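CalS11 (Micromonospora echinospora, PDB 3TOS) is a methyltransferase of calicheamicin biosynthesis that probably passes a methyl group from S-adenosylmethionine to an oxygen atom of its substrate. Local coordinates at residues F47-R50 with H51-T54; E19-T22 with T23-L26; L84-F87 with A88-G92; L57-D60 with A61-R64; P34-T37 with E38-V41. All coordinates share one frame; numbering follows the deposited sequence. Where two conformers were deposited one is given.

Interaction 1: residues F47-R50 with H51-T54; sequences FLRR and HQMT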
loop_
_atom_site.group_PDB
_atom_site.type_symbol
_atom_site.label_atom_id
_atom_site.label_comp_id
_atom_site.label_asym_id
_atom_site.label_seq_id
_atom_site.Cartn_x
_atom_site.Cartn_y
_atom_site.Cartn_z
ATOM N N PHE B 47 -30.748 11.869 23.161
ATOM C CA PHE B 47 -30.954 13.306 23.098
ATOM C C PHE B 47 -29.865 14.072 22.348
ATOM O O PHE B 47 -29.863 15.301 22.306
ATOM C CB PHE B 47 -31.097 13.834 24.527
ATOM C CG PHE B 47 -32.037 13.027 25.345
ATOM C CD1 PHE B 47 -33.421 13.114 25.090
ATOM C CD2 PHE B 47 -31.560 12.118 26.307
ATOM C CE1 PHE B 47 -34.315 12.302 25.762
ATOM C CE2 PHE B 47 -32.483 11.315 27.051
ATOM C CZ PHE B 47 -33.871 11.389 26.739
ATOM N N LEU B 48 -28.950 13.317 21.760
ATOM C CA LEU B 48 -27.742 13.845 21.121
ATOM C C LEU B 48 -27.996 13.898 19.599
ATOM O O LEU B 48 -27.879 12.872 18.911
ATOM C CB LEU B 48 -26.522 12.943 21.484
ATOM C CG LEU B 48 -25.150 13.393 20.876
ATOM C CD1 LEU B 48 -24.654 14.622 21.548
ATOM C CD2 LEU B 48 -24.150 12.184 21.025
ATOM N N ARG B 49 -28.367 15.081 19.084
ATOM C CA ARG B 49 -28.810 15.202 17.693
ATOM C C ARG B 49 -27.596 15.254 16.765
ATOM O O ARG B 49 -26.466 15.502 17.217
ATOM C CB ARG B 49 -29.657 16.481 17.524
ATOM C CG ARG B 49 -28.889 17.754 17.715
ATOM C CD ARG B 49 -29.840 18.926 17.700
ATOM N NE ARG B 49 -29.150 20.207 17.771
ATOM C CZ ARG B 49 -28.659 20.763 18.880
ATOM N NH1 ARG B 49 -28.701 20.117 20.066
ATOM N NH2 ARG B 49 -28.078 21.973 18.769
ATOM N N ARG B 50 -27.860 15.074 15.480
ATOM C CA ARG B 50 -26.829 15.007 14.437
ATOM C C ARG B 50 -25.785 16.096 14.639
ATOM O O ARG B 50 -24.598 15.813 14.615
ATOM C CB ARG B 50 -27.489 15.247 13.053
ATOM C CG ARG B 50 -26.471 15.175 11.888
ATOM C CD ARG B 50 -27.010 15.813 10.587
ATOM N NE ARG B 50 -27.548 17.170 10.774
ATOM C CZ ARG B 50 -26.796 18.270 10.842
ATOM N NH1 ARG B 50 -25.460 18.183 10.708
ATOM N NH2 ARG B 50 -27.387 19.454 11.029
ATOM N N HIS B 51 -26.200 17.359 14.769
ATOM C CA HIS B 51 -25.241 18.458 14.796
ATOM C C HIS B 51 -24.239 18.281 15.965
ATOM O O HIS B 51 -23.009 18.521 15.815
ATOM C CB HIS B 51 -25.960 19.815 14.972
ATOM C CG HIS B 51 -25.011 20.962 15.071
ATOM N ND1 HIS B 51 -24.329 21.437 13.966
ATOM C CD2 HIS B 51 -24.568 21.679 16.141
ATOM C CE1 HIS B 51 -23.559 22.441 14.336
ATOM N NE2 HIS B 51 -23.662 22.591 15.652
ATOM N N GLN B 52 -24.758 17.867 17.137
ATOM C CA GLN B 52 -23.884 17.651 18.317
ATOM C C GLN B 52 -23.090 16.356 18.217
ATOM O O GLN B 52 -21.933 16.290 18.642
ATOM C CB GLN B 52 -24.711 17.727 19.642
ATOM C CG GLN B 52 -25.334 19.139 19.876
ATOM C CD GLN B 52 -24.281 20.224 20.070
ATOM O OE1 GLN B 52 -23.089 19.941 20.250
ATOM N NE2 GLN B 52 -24.693 21.451 19.995
HETATM N N MSE B 53 -23.692 15.309 17.695
HETATM C CA MSE B 53 -22.967 14.067 17.417
HETATM C C MSE B 53 -21.753 14.341 16.518
HETATM O O MSE B 53 -20.676 13.796 16.706
HETATM C CB MSE B 53 -23.897 13.008 16.774
HETATM C CG MSE B 53 -23.139 11.727 16.252
HETATM SE SE MSE B 53 -22.390 10.702 17.706
HETATM C CE MSE B 53 -23.979 9.685 18.111
ATOM N N THR B 54 -21.966 15.184 15.515
ATOM C CA THR B 54 -20.910 15.501 14.557
ATOM C C THR B 54 -19.721 16.159 15.313
ATOM O O THR B 54 -18.552 15.834 15.083
ATOM C CB THR B 54 -21.429 16.477 13.451
ATOM O OG1 THR B 54 -22.485 15.832 12.745
ATOM C CG2 THR B 54 -20.324 16.742 12.442
HETATM O O HOH W 1 -23.346 16.227 10.181
HETATM O O HOH W 2 -24.907 21.073 11.187
#

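Interaction 2: residues E19-T22 with T23-L26; sequences ETET and TQRL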
loop_
_atom_site.group_PDB
_atom_site.type_symbol
_atom_site.label_atom_id
_atom_site.label_comp_id
_atom_site.label_asym_id
_atom_site.label_seq_id
_atom_site.Cartn_x
_atom_site.Cartn_y
_atom_site.Cartn_z
ATOM N N GLU B 19 -34.170 22.413 12.610
ATOM C CA GLU B 19 -33.086 22.174 13.620
ATOM C C GLU B 19 -33.534 22.709 14.973
ATOM O O GLU B 19 -33.323 22.110 16.032
ATOM C CB GLU B 19 -31.803 22.838 13.115
ATOM C CG GLU B 19 -30.684 23.042 14.182
ATOM C CD GLU B 19 -29.946 21.780 14.634
ATOM O OE1 GLU B 19 -30.183 20.697 14.051
ATOM O OE2 GLU B 19 -29.107 21.909 15.572
ATOM N N THR B 20 -34.201 23.858 14.945
ATOM C CA THR B 20 -34.700 24.457 16.176
ATOM C C THR B 20 -35.739 23.515 16.803
ATOM O O THR B 20 -35.747 23.283 18.013
ATOM C CB THR B 20 -35.337 25.831 15.869
ATOM O OG1 THR B 20 -34.309 26.762 15.478
ATOM C CG2 THR B 20 -36.032 26.403 17.121
ATOM N N GLU B 21 -36.644 22.976 15.973
ATOM C CA GLU B 21 -37.680 22.019 16.454
ATOM C C GLU B 21 -37.110 20.772 17.050
ATOM O O GLU B 21 -37.511 20.353 18.165
ATOM C CB GLU B 21 -38.589 21.650 15.274
ATOM C CG GLU B 21 -39.784 20.759 15.606
ATOM C CD GLU B 21 -40.819 21.456 16.579
ATOM O OE1 GLU B 21 -40.842 22.721 16.715
ATOM O OE2 GLU B 21 -41.635 20.739 17.194
ATOM N N THR B 22 -36.081 20.210 16.389
ATOM C CA THR B 22 -35.433 19.012 16.946
ATOM C C THR B 22 -34.846 19.325 18.341
ATOM O O THR B 22 -35.048 18.580 19.280
ATOM C CB THR B 22 -34.324 18.479 16.016
ATOM O OG1 THR B 22 -34.926 17.864 14.885
ATOM C CG2 THR B 22 -33.434 17.436 16.731
ATOM N N THR B 23 -34.125 20.443 18.430
ATOM C CA THR B 23 -33.460 20.831 19.649
ATOM C C THR B 23 -34.462 21.026 20.775
ATOM O O THR B 23 -34.294 20.503 21.884
ATOM C CB THR B 23 -32.668 22.107 19.439
ATOM O OG1 THR B 23 -31.752 21.924 18.351
ATOM C CG2 THR B 23 -31.835 22.440 20.672
ATOM N N GLN B 24 -35.537 21.765 20.485
ATOM C CA GLN B 24 -36.544 22.042 21.513
ATOM C C GLN B 24 -37.288 20.771 21.907
ATOM O O GLN B 24 -37.601 20.589 23.087
ATOM C CB GLN B 24 -37.523 23.118 21.018
ATOM C CG GLN B 24 -36.849 24.494 20.989
ATOM C CD GLN B 24 -37.684 25.524 20.333
ATOM O OE1 GLN B 24 -38.717 25.209 19.718
ATOM N NE2 GLN B 24 -37.270 26.784 20.469
ATOM N N ARG B 25 -37.610 19.926 20.934
ATOM C CA ARG B 25 -38.271 18.645 21.240
ATOM C C ARG B 25 -37.409 17.769 22.137
ATOM O O ARG B 25 -37.921 17.211 23.084
ATOM C CB ARG B 25 -38.611 17.855 19.984
ATOM C CG ARG B 25 -39.830 18.468 19.224
ATOM C CD ARG B 25 -40.154 17.518 18.118
ATOM N NE ARG B 25 -41.141 18.004 17.205
ATOM C CZ ARG B 25 -41.637 17.316 16.167
ATOM N NH1 ARG B 25 -41.339 16.010 16.014
ATOM N NH2 ARG B 25 -42.442 17.947 15.275
ATOM N N LEU B 26 -36.139 17.582 21.794
ATOM C CA LEU B 26 -35.259 16.744 22.598
ATOM C C LEU B 26 -35.049 17.322 23.968
ATOM O O LEU B 26 -34.905 16.549 24.903
ATOM C CB LEU B 26 -33.925 16.511 21.902
ATOM C CG LEU B 26 -34.015 15.651 20.639
ATOM C CD1 LEU B 26 -32.668 15.620 19.942
ATOM C CD2 LEU B 26 -34.540 14.223 20.862
HETATM O O HOH W 3 -39.690 25.007 17.141
#

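Interaction 3: residues L84-F87 with A88-G92; sequences LGTF and AALRG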
loop_
_atom_site.group_PDB
_atom_site.type_symbol
_atom_site.label_atom_id
_atom_site.label_comp_id
_atom_site.label_asym_id
_atom_site.label_seq_id
_atom_site.Cartn_x
_atom_site.Cartn_y
_atom_site.Cartn_z
ATOM N N LEU B 84 -14.494 19.906 26.727
ATOM C CA LEU B 84 -13.653 19.376 27.814
ATOM C C LEU B 84 -14.240 18.070 28.319
ATOM O O LEU B 84 -13.504 17.127 28.597
ATOM C CB LEU B 84 -13.549 20.355 28.989
ATOM C CG LEU B 84 -12.922 21.732 28.682
ATOM C CD1 LEU B 84 -12.683 22.589 29.927
ATOM C CD2 LEU B 84 -11.663 21.617 27.804
ATOM N N GLY B 85 -15.581 18.010 28.392
ATOM C CA GLY B 85 -16.309 16.774 28.755
ATOM C C GLY B 85 -15.921 15.707 27.771
ATOM O O GLY B 85 -15.588 14.580 28.157
ATOM N N THR B 86 -16.012 16.038 26.478
ATOM C CA THR B 86 -15.695 15.078 25.431
ATOM C C THR B 86 -14.249 14.529 25.578
ATOM O O THR B 86 -14.025 13.328 25.564
ATOM C CB THR B 86 -15.860 15.713 24.049
ATOM O OG1 THR B 86 -17.201 16.262 23.992
ATOM C CG2 THR B 86 -15.675 14.621 22.989
ATOM N N PHE B 87 -13.283 15.451 25.696
ATOM C CA PHE B 87 -11.874 15.049 25.904
ATOM C C PHE B 87 -11.664 14.206 27.169
ATOM O O PHE B 87 -10.880 13.252 27.132
ATOM C CB PHE B 87 -10.959 16.265 25.941
ATOM C CG PHE B 87 -10.877 17.000 24.626
ATOM C CD1 PHE B 87 -10.868 16.322 23.434
ATOM C CD2 PHE B 87 -10.877 18.397 24.602
ATOM C CE1 PHE B 87 -10.816 17.080 22.162
ATOM C CE2 PHE B 87 -10.838 19.125 23.418
ATOM C CZ PHE B 87 -10.788 18.478 22.176
ATOM N N ALA B 88 -12.352 14.553 28.287
ATOM C CA ALA B 88 -12.188 13.772 29.491
ATOM C C ALA B 88 -12.617 12.310 29.300
ATOM O O ALA B 88 -11.943 11.380 29.805
ATOM C CB ALA B 88 -13.003 14.402 30.627
ATOM N N ALA B 89 -13.725 12.103 28.576
ATOM C CA ALA B 89 -14.213 10.756 28.341
ATOM C C ALA B 89 -13.290 10.033 27.354
ATOM O O ALA B 89 -12.973 8.856 27.535
ATOM C CB ALA B 89 -15.675 10.783 27.813
ATOM N N LEU B 90 -12.885 10.722 26.291
ATOM C CA LEU B 90 -12.014 10.100 25.307
ATOM C C LEU B 90 -10.638 9.740 25.881
ATOM O O LEU B 90 -10.044 8.755 25.467
ATOM C CB LEU B 90 -11.842 11.041 24.083
ATOM C CG LEU B 90 -13.087 11.312 23.222
ATOM C CD1 LEU B 90 -12.779 12.409 22.183
ATOM C CD2 LEU B 90 -13.574 10.028 22.550
ATOM N N ARG B 91 -10.140 10.553 26.794
ATOM C CA ARG B 91 -8.866 10.232 27.441
ATOM C C ARG B 91 -8.994 8.930 28.234
ATOM O O ARG B 91 -8.037 8.129 28.307
ATOM C CB ARG B 91 -8.409 11.418 28.317
ATOM C CG ARG B 91 -7.113 11.196 29.063
ATOM C CD ARG B 91 -6.729 12.387 29.923
ATOM N NE ARG B 91 -7.750 12.631 30.965
ATOM C CZ ARG B 91 -7.763 13.711 31.761
ATOM N NH1 ARG B 91 -6.785 14.635 31.661
ATOM N NH2 ARG B 91 -8.758 13.862 32.664
ATOM N N GLY B 92 -10.190 8.672 28.781
ATOM C CA GLY B 92 -10.420 7.370 29.452
ATOM C C GLY B 92 -10.434 6.253 28.404
ATOM O O GLY B 92 -9.843 5.162 28.611
#

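Interaction 4: residues L57-D60 with A61-R64; sequences LSMD and ALYR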
loop_
_atom_site.group_PDB
_atom_site.type_symbol
_atom_site.label_atom_id
_atom_site.label_comp_id
_atom_site.label_asym_id
_atom_site.label_seq_id
_atom_site.Cartn_x
_atom_site.Cartn_y
_atom_site.Cartn_z
ATOM N N LEU B 57 -17.807 13.409 17.155
ATOM C CA LEU B 57 -17.018 12.593 16.291
ATOM C C LEU B 57 -15.789 13.395 15.819
ATOM O O LEU B 57 -14.715 12.839 15.593
ATOM C CB LEU B 57 -17.836 12.105 15.094
ATOM C CG LEU B 57 -18.983 11.145 15.446
ATOM C CD1 LEU B 57 -19.835 10.938 14.207
ATOM C CD2 LEU B 57 -18.407 9.824 15.976
ATOM N N SER B 58 -15.948 14.726 15.590
ATOM C CA SER B 58 -14.801 15.548 15.156
ATOM C C SER B 58 -13.759 15.669 16.280
ATOM O O SER B 58 -12.548 15.544 16.009
ATOM C CB SER B 58 -15.245 16.957 14.747
ATOM O OG SER B 58 -15.962 16.840 13.524
HETATM N N MSE B 59 -14.196 15.850 17.527
HETATM C CA MSE B 59 -13.236 15.868 18.648
HETATM C C MSE B 59 -12.486 14.544 18.769
HETATM O O MSE B 59 -11.266 14.537 19.052
HETATM C CB MSE B 59 -13.915 16.232 19.964
HETATM C CG MSE B 59 -14.533 17.642 20.007
HETATM SE SE MSE B 59 -13.347 19.101 19.484
HETATM C CE MSE B 59 -13.957 19.372 17.649
ATOM N N ASP B 60 -13.213 13.446 18.565
ATOM C CA ASP B 60 -12.603 12.134 18.587
ATOM C C ASP B 60 -11.570 11.979 17.462
ATOM O O ASP B 60 -10.500 11.399 17.680
ATOM C CB ASP B 60 -13.683 11.026 18.478
ATOM C CG ASP B 60 -13.095 9.667 18.371
ATOM O OD1 ASP B 60 -12.592 9.196 19.391
ATOM O OD2 ASP B 60 -13.173 9.028 17.307
ATOM N N ALA B 61 -11.870 12.516 16.274
ATOM C CA ALA B 61 -10.939 12.423 15.146
ATOM C C ALA B 61 -9.662 13.227 15.453
ATOM O O ALA B 61 -8.547 12.752 15.170
ATOM C CB ALA B 61 -11.592 12.966 13.866
ATOM N N LEU B 62 -9.799 14.421 16.039
ATOM C CA LEU B 62 -8.588 15.202 16.389
ATOM C C LEU B 62 -7.777 14.495 17.477
ATOM O O LEU B 62 -6.532 14.364 17.359
ATOM C CB LEU B 62 -8.942 16.606 16.889
ATOM C CG LEU B 62 -9.652 17.489 15.842
ATOM C CD1 LEU B 62 -10.016 18.801 16.540
ATOM C CD2 LEU B 62 -8.743 17.834 14.592
ATOM N N TYR B 63 -8.462 13.952 18.484
ATOM C CA TYR B 63 -7.755 13.283 19.572
ATOM C C TYR B 63 -7.007 12.064 19.044
ATOM O O TYR B 63 -5.848 11.803 19.377
ATOM C CB TYR B 63 -8.745 12.873 20.671
ATOM C CG TYR B 63 -8.142 12.510 22.036
ATOM C CD1 TYR B 63 -6.836 12.008 22.167
ATOM C CD2 TYR B 63 -8.813 12.797 23.188
ATOM C CE1 TYR B 63 -6.297 11.714 23.380
ATOM C CE2 TYR B 63 -8.244 12.521 24.421
ATOM C CZ TYR B 63 -7.054 11.915 24.515
ATOM O OH TYR B 63 -6.551 11.661 25.780
ATOM N N ARG B 64 -7.667 11.275 18.194
ATOM C CA ARG B 64 -6.994 10.102 17.636
ATOM C C ARG B 64 -5.721 10.445 16.865
ATOM O O ARG B 64 -4.793 9.657 16.826
ATOM C CB ARG B 64 -7.950 9.311 16.748
ATOM C CG ARG B 64 -8.973 8.530 17.577
ATOM C CD ARG B 64 -9.786 7.619 16.657
ATOM N NE ARG B 64 -10.754 8.339 15.820
ATOM C CZ ARG B 64 -10.693 8.488 14.494
ATOM N NH1 ARG B 64 -9.650 8.033 13.797
ATOM N NH2 ARG B 64 -11.664 9.154 13.862
HETATM O O HOH W 4 -14.232 10.011 15.017
#

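Interaction 5: residues P34-T37 with E38-V41; sequences PIPT and EELV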
loop_
_atom_site.group_PDB
_atom_site.type_symbol
_atom_site.label_atom_id
_atom_site.label_comp_id
_atom_site.label_asym_id
_atom_site.label_seq_id
_atom_site.Cartn_x
_atom_site.Cartn_y
_atom_site.Cartn_z
ATOM N N PRO B 34 -39.624 9.444 30.964
ATOM C CA PRO B 34 -40.009 8.311 31.780
ATOM C C PRO B 34 -38.837 7.398 32.139
ATOM O O PRO B 34 -39.019 6.517 33.003
ATOM C CB PRO B 34 -40.987 7.536 30.893
ATOM C CG PRO B 34 -40.488 7.828 29.474
ATOM C CD PRO B 34 -40.048 9.288 29.560
ATOM N N ILE B 35 -37.665 7.602 31.559
ATOM C CA ILE B 35 -36.525 6.757 31.915
ATOM C C ILE B 35 -36.200 7.076 33.406
ATOM O O ILE B 35 -36.149 8.271 33.827
ATOM C CB ILE B 35 -35.296 7.146 31.067
ATOM C CG1 ILE B 35 -35.573 6.791 29.610
ATOM C CG2 ILE B 35 -34.025 6.397 31.522
ATOM C CD1 ILE B 35 -34.449 7.509 28.688
ATOM N N PRO B 36 -35.914 6.043 34.207
ATOM C CA PRO B 36 -35.590 6.242 35.637
ATOM C C PRO B 36 -34.421 7.220 35.751
ATOM O O PRO B 36 -33.509 7.129 34.914
ATOM C CB PRO B 36 -35.221 4.828 36.109
ATOM C CG PRO B 36 -35.801 3.917 35.187
ATOM C CD PRO B 36 -36.006 4.632 33.853
ATOM N N THR B 37 -34.433 8.098 36.753
ATOM C CA THR B 37 -33.381 9.077 36.945
ATOM C C THR B 37 -31.964 8.522 36.773
ATOM O O THR B 37 -31.105 9.133 36.095
ATOM C CB THR B 37 -33.533 9.811 38.291
ATOM O OG1 THR B 37 -34.861 10.353 38.292
ATOM C CG2 THR B 37 -32.454 10.988 38.425
ATOM N N GLU B 38 -31.730 7.371 37.413
ATOM C CA GLU B 38 -30.375 6.799 37.489
ATOM C C GLU B 38 -29.943 6.178 36.154
ATOM O O GLU B 38 -28.766 5.788 36.015
ATOM C CB GLU B 38 -30.277 5.781 38.638
ATOM C CG GLU B 38 -30.929 4.481 38.309
ATOM C CD GLU B 38 -32.443 4.494 38.556
ATOM O OE1 GLU B 38 -33.033 5.526 39.024
ATOM O OE2 GLU B 38 -33.051 3.439 38.259
ATOM N N GLU B 39 -30.859 6.108 35.179
ATOM C CA GLU B 39 -30.529 5.502 33.860
ATOM C C GLU B 39 -30.345 6.575 32.785
ATOM O O GLU B 39 -29.987 6.266 31.688
ATOM C CB GLU B 39 -31.574 4.473 33.323
ATOM C CG GLU B 39 -31.643 3.197 34.190
ATOM C CD GLU B 39 -30.430 2.342 34.067
ATOM O OE1 GLU B 39 -29.669 2.481 33.092
ATOM O OE2 GLU B 39 -30.253 1.455 34.930
ATOM N N LEU B 40 -30.585 7.834 33.122
ATOM C CA LEU B 40 -30.493 8.876 32.113
ATOM C C LEU B 40 -29.086 8.928 31.542
ATOM O O LEU B 40 -28.899 9.043 30.329
ATOM C CB LEU B 40 -30.856 10.233 32.711
ATOM C CG LEU B 40 -32.343 10.525 32.897
ATOM C CD1 LEU B 40 -32.519 11.822 33.669
ATOM C CD2 LEU B 40 -33.028 10.613 31.538
ATOM N N VAL B 41 -28.093 8.814 32.416
ATOM C CA VAL B 41 -26.698 8.857 31.956
ATOM C C VAL B 41 -26.236 7.615 31.206
ATOM O O VAL B 41 -25.099 7.572 30.719
ATOM C CB VAL B 41 -25.682 9.212 33.107
ATOM C CG1 VAL B 41 -25.967 10.670 33.681
ATOM C CG2 VAL B 41 -25.618 8.145 34.215
HETATM O O HOH W 5 -28.643 9.346 35.207
#

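Interaction 1: residues F47-R50 with H51-T54
A first torsion of 66° puts CG of R49 between its own backbone N and carbonyl carbon, and the extended chain beyond it lays the guanidinium group alongside Q52. The meeting lies at the N-terminus of helix 50-65, with R49 in the N-cap position. Q52, bent at chi2, brings CG over one guanidinium face, toward its rim, with R49 NH1 and Q52 CG 3.5 Å apart. The two side chains point the same way, but their flat ends are turned 71° against each other. Both are held from outside: R49 NE forms a salt bridge with E19 of helix 17-31, R49 NH2 bonds to N42 of the second subunit, and Q52 OE1 bonds to R82, so that Q52 stands in the second shell of the S-adenosyl-L-homocysteine site. On another side of the turn L48 crosses both neighbours at about a right angle, its CD1 resting 3.6 Å from Q52 CB and its CD2 3.8 Å from CE of selenomethionine M53. The first helical bond, M53 N to R49 O, measures 2.8 Å and is almost straight at 176°. The next carbonyl is gripped twice: R50 O accepts from T54 N and also from T54 OG1, at 2.8 Å, which comes from above the carbonyl plane. R50, whose guanidinium group also makes a cation-pi contact with Y97 of the third subunit, holds two waters in its plane. One donates to T54 OG1 at 2.7 Å, and the other joins R50 NH2, at 3.0 Å, to H51 ND1, at 2.9 Å.

Interaction 2: residues E19-T22 with T23-L26
E21 and R25 cross at a slant, one turn apart on the alpha helix 17-31, and form an i to i+4 salt bridge. Their carboxylate and guanidinium planes stand 85° apart. E21 OE2 lies in the guanidinium plane, where it receives R25 NE at 2.8 Å on its anti lone pair. The two chains reach each other by different routes: E21 bends at chi2, whereas R25 stays extended from CG to NE. A methionine in place of R25 would probably leave the E21 carboxylate without its charged mate and free to turn. The other oxygen, E21 OE1, accepts a hydrogen bond from a water that also donates to Q24 OE1, at 2.8 Å. Two more pairs at the same spacing run side by side and point the same way. In one, T20 CG2 lies against the amide of Q24, 3.6 Å from NE2; in the other, T22 CG2 meets L26 CD1 at 3.8 Å. T22 OG1 itself bonds to A146 O of the second subunit, and the same alanine packs on R25 and L26, so this side of the helix belongs to the subunit interface. At the start of the segment the E19 carbonyl takes two donors from one residue: T23 N at 3.0 Å and T23 OG1 at 2.8 Å approach E19 O from opposite faces of the carbonyl plane.

Interaction 3: residues L84-F87 with A88-G92
L84 and A88 are joined through the backbone, A88 N bonding to L84 O at 2.8 Å, while A88 CB sits 3.4 Å from that same oxygen. The leucine side chain leaves the turn for I103 and E75 on the neighbouring strands and for L140 of helix 136-148. G85 follows with a longer bond from A89 N to its O, at 3.1 Å. T86 makes the side-chain contact of this turn: CG2, placed anti to the backbone N by a first torsion of -54° at OG1, lies 3.7 Å from L90 CD1, with the two side chains pointing the same way. L90 CG also comes within 3.2 Å of T86 O, and T86 OG1 turns back to the carbonyl of R82. Were L90 shortened to an alanine, T86 CG2 would probably lose its apolar mate and a gap open beside D60 and Y63 of the same chain and L57 of the second subunit. F87 O accepts R91 N at 2.8 Å, whereas the F87 side chain packs on M59, I73 and I103. R91 reaches past this turn to a salt bridge with E148. Helix 82-94 is the crossover of the beta-alpha-beta unit between strands 72-76 and 103-107 in the Rossmann-like methyltransferase fold. Main-chain bonds and small apolar groups carry the contact, which implies a buried helix held by shape and hydrogen bonding, with its charged arginine paid for elsewhere.

Interaction 4: residues L57-D60 with A61-R64
D60 and R64, four residues apart on helix 50-65, form a salt bridge in which R64 NE bonds to D60 OD2 at 2.9 Å. The oxygen lies near the guanidinium plane, but the nitrogen comes from above the carboxylate, 53° out of its plane, and the two planes are inclined by 44°. A bend at chi3 of R64, -73°, curls the arginine back along the helix to make this approach. A water joins the inner shell: it donates to D60 OD2 at 2.7 Å and to L57 O at 2.9 Å, and accepts from R64 NH2 in the guanidinium plane. The other carboxylate oxygen, D60 OD1, is hydrogen-bonded directly to Y94 OH. Beneath these groups the backbone runs in regular alpha-helical bonds, R64 N meeting D60 O at 2.9 Å. Elsewhere on the turn, CE of selenomethionine M59 lies beside L62 CD1 at 4.1 Å, and both residues pack on Y187 of the central sheet; L62 also touches I212 and A214. Farther out, S58 OG is held by R247, and Y63 OH by E95. L57 packs on D60 of the second subunit, and D60 on L57 of that subunit. The buried carboxylate thus has partners at both oxygens, an environment that would probably keep it ionised, while the guanidinium group reaches toward the exposed surface.

Interaction 5: residues P34-T37 with E38-V41
T37, E38 and L40 bury the most surface here, and T37 and L40 meet through the backbone: L40 N bonds to T37 O at 3.3 Å, coming from well above the carbonyl plane. The leucine folds back over the same oxygen, with CB 3.6 Å from T37 O. A water donates to T37 O at 2.6 Å and accepts from V41 N at 2.9 Å, so this carbonyl has two donors and is tied to the residue beyond the turn. E38 turns the other way. Its first torsion of 76° puts CG between the backbone N and the carbonyl carbon, and a bend at chi2 brings the carboxylate back beside the proline, E38 OE2 lying 3.4 Å from P36 CB. P36 in turn accepts E39 N at its O, at 2.9 Å, while E39 OE1 bonds to N42. The second subunit also packs here, its F80 on P36 and its T27 on V41. Two successive i to i+3 bonds, with the backbone angles of T37, E38 and E39, are typical of overlapping type I beta turns, which here shape the interface segment linking helix 17-31 to helix 50-65.

Overall arrangement
Interactions 3 and 4 are buried and lie on neighbouring helices: F87 CZ meets M59 SE, and L90 packs on D60 and Y63. Interaction 3 is mostly apolar and main-chain in character, whereas interaction 4 adds a water-bridged salt bridge at its outer edge. Interactions 1 and 4 share helix 50-65, one at its start and the other farther along. Interactions 1 and 2 are partly buried and touch through a salt bridge, which ties helix 17-31 to the start of the next helix. Interaction 5 is a surface turn far from the chain centre. All five also border the second subunit.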